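Local coordinates for pheromone response PrgU-like domain-containing protein (Enterococcus faecalis, PDB 2GMQ) that is of unknown function but, as a plasmid-encoded PrgU-like protein, probably takes part in the enterococcal response to sex pheromones, at residues Ile18-Leu23 and Leu64-Asn69. Numbering follows the deposited sequence.
Sequences IQEKDL and LNIIKN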
ATOM      1  N   ILE A  18       2.222 -17.883   6.115  1.00 29.07           N
ATOM      2  CA  ILE A  18       1.434 -16.856   5.429  1.00 30.86           C
ATOM      3  C   ILE A  18       2.100 -15.513   5.605  1.00 29.93           C
ATOM      4  O   ILE A  18       2.554 -15.165   6.743  1.00 29.99           O
ATOM      5  CB  ILE A  18       0.001 -16.857   6.019  1.00 30.33           C
ATOM      6  CG1 ILE A  18      -0.635 -18.236   6.045  1.00 33.81           C
ATOM      7  CG2 ILE A  18      -0.863 -15.785   5.333  1.00 30.87           C
ATOM      8  CD1 ILE A  18      -2.073 -18.282   6.536  1.00 34.92           C
ATOM      9  N   GLN A  19       2.289 -14.771   4.512  1.00 28.92           N
ATOM     10  CA  GLN A  19       2.839 -13.416   4.584  1.00 29.53           C
ATOM     11  C   GLN A  19       1.928 -12.512   5.392  1.00 29.26           C
ATOM     12  O   GLN A  19       0.721 -12.541   5.304  1.00 28.92           O
ATOM     13  CB  GLN A  19       3.168 -12.804   3.213  1.00 28.89           C
ATOM     14  CG  GLN A  19       2.032 -12.865   2.231  1.00 31.21           C
ATOM     15  CD  GLN A  19       2.403 -12.325   0.852  1.00 30.19           C
ATOM     16  OE1 GLN A  19       3.533 -11.848   0.611  1.00 30.63           O
ATOM     17  NE2 GLN A  19       1.379 -12.221  -0.012  1.00 31.27           N
ATOM     18  N   GLU A  20       2.548 -11.818   6.331  1.00 29.94           N
ATOM     19  CA  GLU A  20       1.821 -10.949   7.223  1.00 31.93           C
ATOM     20  C   GLU A  20       0.849  -9.995   6.484  1.00 29.40           C
ATOM     21  O   GLU A  20      -0.221  -9.642   7.025  1.00 32.81           O
ATOM     22  CB  GLU A  20       2.831 -10.123   8.018  1.00 32.10           C
ATOM     23  CG  GLU A  20       2.210  -9.371   9.141  1.00 35.30           C
ATOM     24  CD  GLU A  20       1.815  -7.942   8.741  1.00 39.75           C
ATOM     25  OE1 GLU A  20       2.003  -7.455   7.588  1.00 34.79           O
ATOM     26  OE2 GLU A  20       1.309  -7.259   9.626  1.00 42.26           O
ATOM     27  N   LYS A  21       1.195  -9.484   5.271  1.00 28.44           N
ATOM     28  CA  LYS A  21       0.362  -8.521   4.584  1.00 28.82           C
ATOM     29  C   LYS A  21      -0.984  -9.089   4.171  1.00 29.09           C
ATOM     30  O   LYS A  21      -1.855  -8.332   3.734  1.00 29.29           O
ATOM     31  CB  LYS A  21       1.093  -7.934   3.359  1.00 28.09           C
ATOM     32  CG  LYS A  21       1.548  -8.906   2.293  1.00 28.37           C
ATOM     33  CD  LYS A  21       2.022  -8.283   1.011  1.00 33.20           C
ATOM     34  CE  LYS A  21       3.532  -8.273   0.865  1.00 34.56           C
ATOM     35  NZ  LYS A  21       4.036  -7.644  -0.461  1.00 30.33           N
ATOM     36  N   ASP A  22      -1.080 -10.425   4.208  1.00 27.80           N
ATOM     37  CA  ASP A  22      -2.362 -11.104   3.892  1.00 26.63           C
ATOM     38  C   ASP A  22      -3.252 -11.380   5.104  1.00 27.24           C
ATOM     39  O   ASP A  22      -4.296 -12.058   4.929  1.00 27.38           O
ATOM     40  CB  ASP A  22      -2.086 -12.409   3.142  1.00 26.31           C
ATOM     41  CG  ASP A  22      -1.761 -12.187   1.684  1.00 23.20           C
ATOM     42  OD1 ASP A  22      -2.096 -11.113   1.125  1.00 22.47           O
ATOM     43  OD2 ASP A  22      -1.156 -13.098   1.077  1.00 25.72           O
ATOM     44  N   LEU A  23      -2.867 -10.848   6.293  1.00 25.38           N
ATOM     45  CA  LEU A  23      -3.558 -11.098   7.525  1.00 26.59           C
ATOM     46  C   LEU A  23      -4.098  -9.817   8.144  1.00 28.23           C
ATOM     47  O   LEU A  23      -3.425  -8.760   8.091  1.00 28.88           O
ATOM     48  CB  LEU A  23      -2.622 -11.763   8.544  1.00 26.96           C
ATOM     49  CG  LEU A  23      -1.989 -13.103   8.056  1.00 26.94           C
ATOM     50  CD1 LEU A  23      -0.959 -13.567   9.215  1.00 32.00           C
ATOM     51  CD2 LEU A  23      -3.068 -14.112   7.815  1.00 31.08           C
ATOM     52  N   LEU A  64       1.260 -21.359  12.357  1.00 27.93           N
ATOM     53  CA  LEU A  64       1.358 -20.379  11.239  0.50 28.20           C
ATOM     54  C   LEU A  64       2.743 -19.775  11.327  1.00 29.92           C
ATOM     55  O   LEU A  64       3.176 -19.322  12.425  1.00 30.98           O
ATOM     56  CB  LEU A  64       0.368 -19.230  11.369  0.50 27.80           C
ATOM     57  CG  LEU A  64      -1.104 -19.529  11.450  0.50 25.52           C
ATOM     58  CD1 LEU A  64      -1.902 -18.230  11.410  0.50 24.51           C
ATOM     59  CD2 LEU A  64      -1.588 -20.567  10.396  0.50 25.54           C
ATOM     60  N   ASN A  65       3.442 -19.801  10.179  1.00 27.87           N
ATOM     61  CA  ASN A  65       4.756 -19.133  10.072  1.00 29.76           C
ATOM     62  C   ASN A  65       4.539 -17.762   9.400  1.00 29.56           C
ATOM     63  O   ASN A  65       4.366 -17.686   8.157  1.00 29.35           O
ATOM     64  CB  ASN A  65       5.693 -20.031   9.301  1.00 29.84           C
ATOM     65  CG  ASN A  65       7.120 -19.561   9.297  1.00 33.53           C
ATOM     66  OD1 ASN A  65       7.518 -18.682  10.080  1.00 39.32           O
ATOM     67  ND2 ASN A  65       7.943 -20.178   8.427  1.00 36.24           N
ATOM     68  N   ILE A  66       4.525 -16.692  10.197  1.00 30.01           N
ATOM     69  CA  ILE A  66       4.239 -15.363   9.674  1.00 31.80           C
ATOM     70  C   ILE A  66       5.470 -14.783   9.016  1.00 32.01           C
ATOM     71  O   ILE A  66       6.548 -14.757   9.620  1.00 29.56           O
ATOM     72  CB  ILE A  66       3.588 -14.383  10.772  1.00 31.44           C
ATOM     73  CG1 ILE A  66       2.233 -15.050  11.161  1.00 36.76           C
ATOM     74  CG2 ILE A  66       3.439 -13.016  10.186  1.00 31.60           C
ATOM     75  CD1 ILE A  66       1.507 -14.407  12.294  1.00 40.41           C
ATOM     76  N   ILE A  67       5.310 -14.375   7.763  1.00 29.68           N
ATOM     77  CA  ILE A  67       6.449 -13.893   6.960  1.00 31.94           C
ATOM     78  C   ILE A  67       6.344 -12.399   6.664  1.00 30.95           C
ATOM     79  O   ILE A  67       5.283 -11.934   6.162  1.00 30.66           O
ATOM     80  CB  ILE A  67       6.412 -14.615   5.482  1.00 31.95           C
ATOM     81  CG1 ILE A  67       6.279 -16.160   5.549  1.00 35.18           C
ATOM     82  CG2 ILE A  67       7.654 -14.155   4.684  1.00 34.34           C
ATOM     83  CD1 ILE A  67       7.459 -16.691   6.547  1.00 32.02           C
ATOM     84  N   LYS A  68       7.445 -11.641   6.824  1.00 30.53           N
ATOM     85  CA  LYS A  68       7.418 -10.204   6.522  1.00 31.83           C
ATOM     86  C   LYS A  68       8.801  -9.629   6.611  1.00 31.90           C
ATOM     87  O   LYS A  68       9.552  -9.963   7.555  1.00 30.86           O
ATOM     88  CB  LYS A  68       6.537  -9.471   7.492  1.00 29.83           C
ATOM     89  CG  LYS A  68       6.608  -7.961   7.351  1.00 34.00           C
ATOM     90  CD  LYS A  68       5.520  -7.369   8.152  1.00 35.04           C
ATOM     91  CE  LYS A  68       5.609  -5.816   7.964  1.00 40.31           C
ATOM     92  NZ  LYS A  68       4.461  -5.213   8.629  1.00 45.45           N
ATOM     93  N   ASN A  69       9.125  -8.745   5.667  1.00 33.42           N
ATOM     94  CA  ASN A  69      10.384  -7.963   5.755  1.00 35.84           C
ATOM     95  C   ASN A  69      11.555  -8.908   5.865  1.00 36.08           C
ATOM     96  O   ASN A  69      12.499  -8.642   6.567  1.00 38.08           O
ATOM     97  CB  ASN A  69      10.337  -6.988   6.930  1.00 34.12           C
ATOM     98  CG  ASN A  69       9.413  -5.785   6.666  1.00 38.79           C
ATOM     99  OD1 ASN A  69       9.009  -5.535   5.514  1.00 42.97           O
ATOM    100  ND2 ASN A  69       9.078  -5.045   7.710  1.00 37.09           N
TER
HETATM  101  O   HOH W   1       4.139  -9.617   4.576  1.00 27.77           O
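The parallel pairing of strands 15-19 and 63-68 ends here, where Ile-18 bridges Ile-66, Gln-19 bridges Ile-67, and the first strand then turns off into a 3-10 segment. Three backbone hydrogen bonds join the segments: Ile-18 N to Asn-65 O and Ile-67 N to Ile-18 O run from strand to strand, and the third, from Glu-20 N at the start of the turn to Ile-67 O, is short (2.7 Å) and nearly straight (166°). Ile-67 O also accepts a hydrogen bond from a water that in turn takes the N-H of Lys-21, so the same carbonyl holds the turn twice. Bonds from Asp-22 N to Gln-19 O and from Leu-23 N to Glu-20 O close the turn, which carries the chain from the three-stranded mixed sheet into strand 23-27 of the four-stranded antiparallel sheet.

Beta-branched Ile-66 suits a buried strand and uses its two branches separately. Its CG2 meets Glu-20 CB at 3.7 Å, while CG1 and CD1 lie against Leu-23 CD1, each 4.0 Å away; Phe-112 of helix 105-112 touches the same residue. Glu-20 leaves with its CG opposite the backbone N (chi1 -170°) and bends at chi2, lying side by side with the extended Lys-68. Both residues are partly exposed, and a long, weak salt bridge joins Glu-20 OE1 to Lys-68 NZ (3.5 Å).

Gln-19 shares a sheet face with Ile-67, but its CG sits between the backbone N and the carbonyl carbon (chi1 52°), and the extended chain beyond carries NE2 to Asp-22 OD2 (2.9 Å). NE2 also donates to Asp-22 OD1 of the second subunit, whose Gln-19 returns the bond, while Asp-22 OD2 pairs with Arg-43 in a salt bridge; two N-H donors and two carboxylate oxygens suit this buried, shared network.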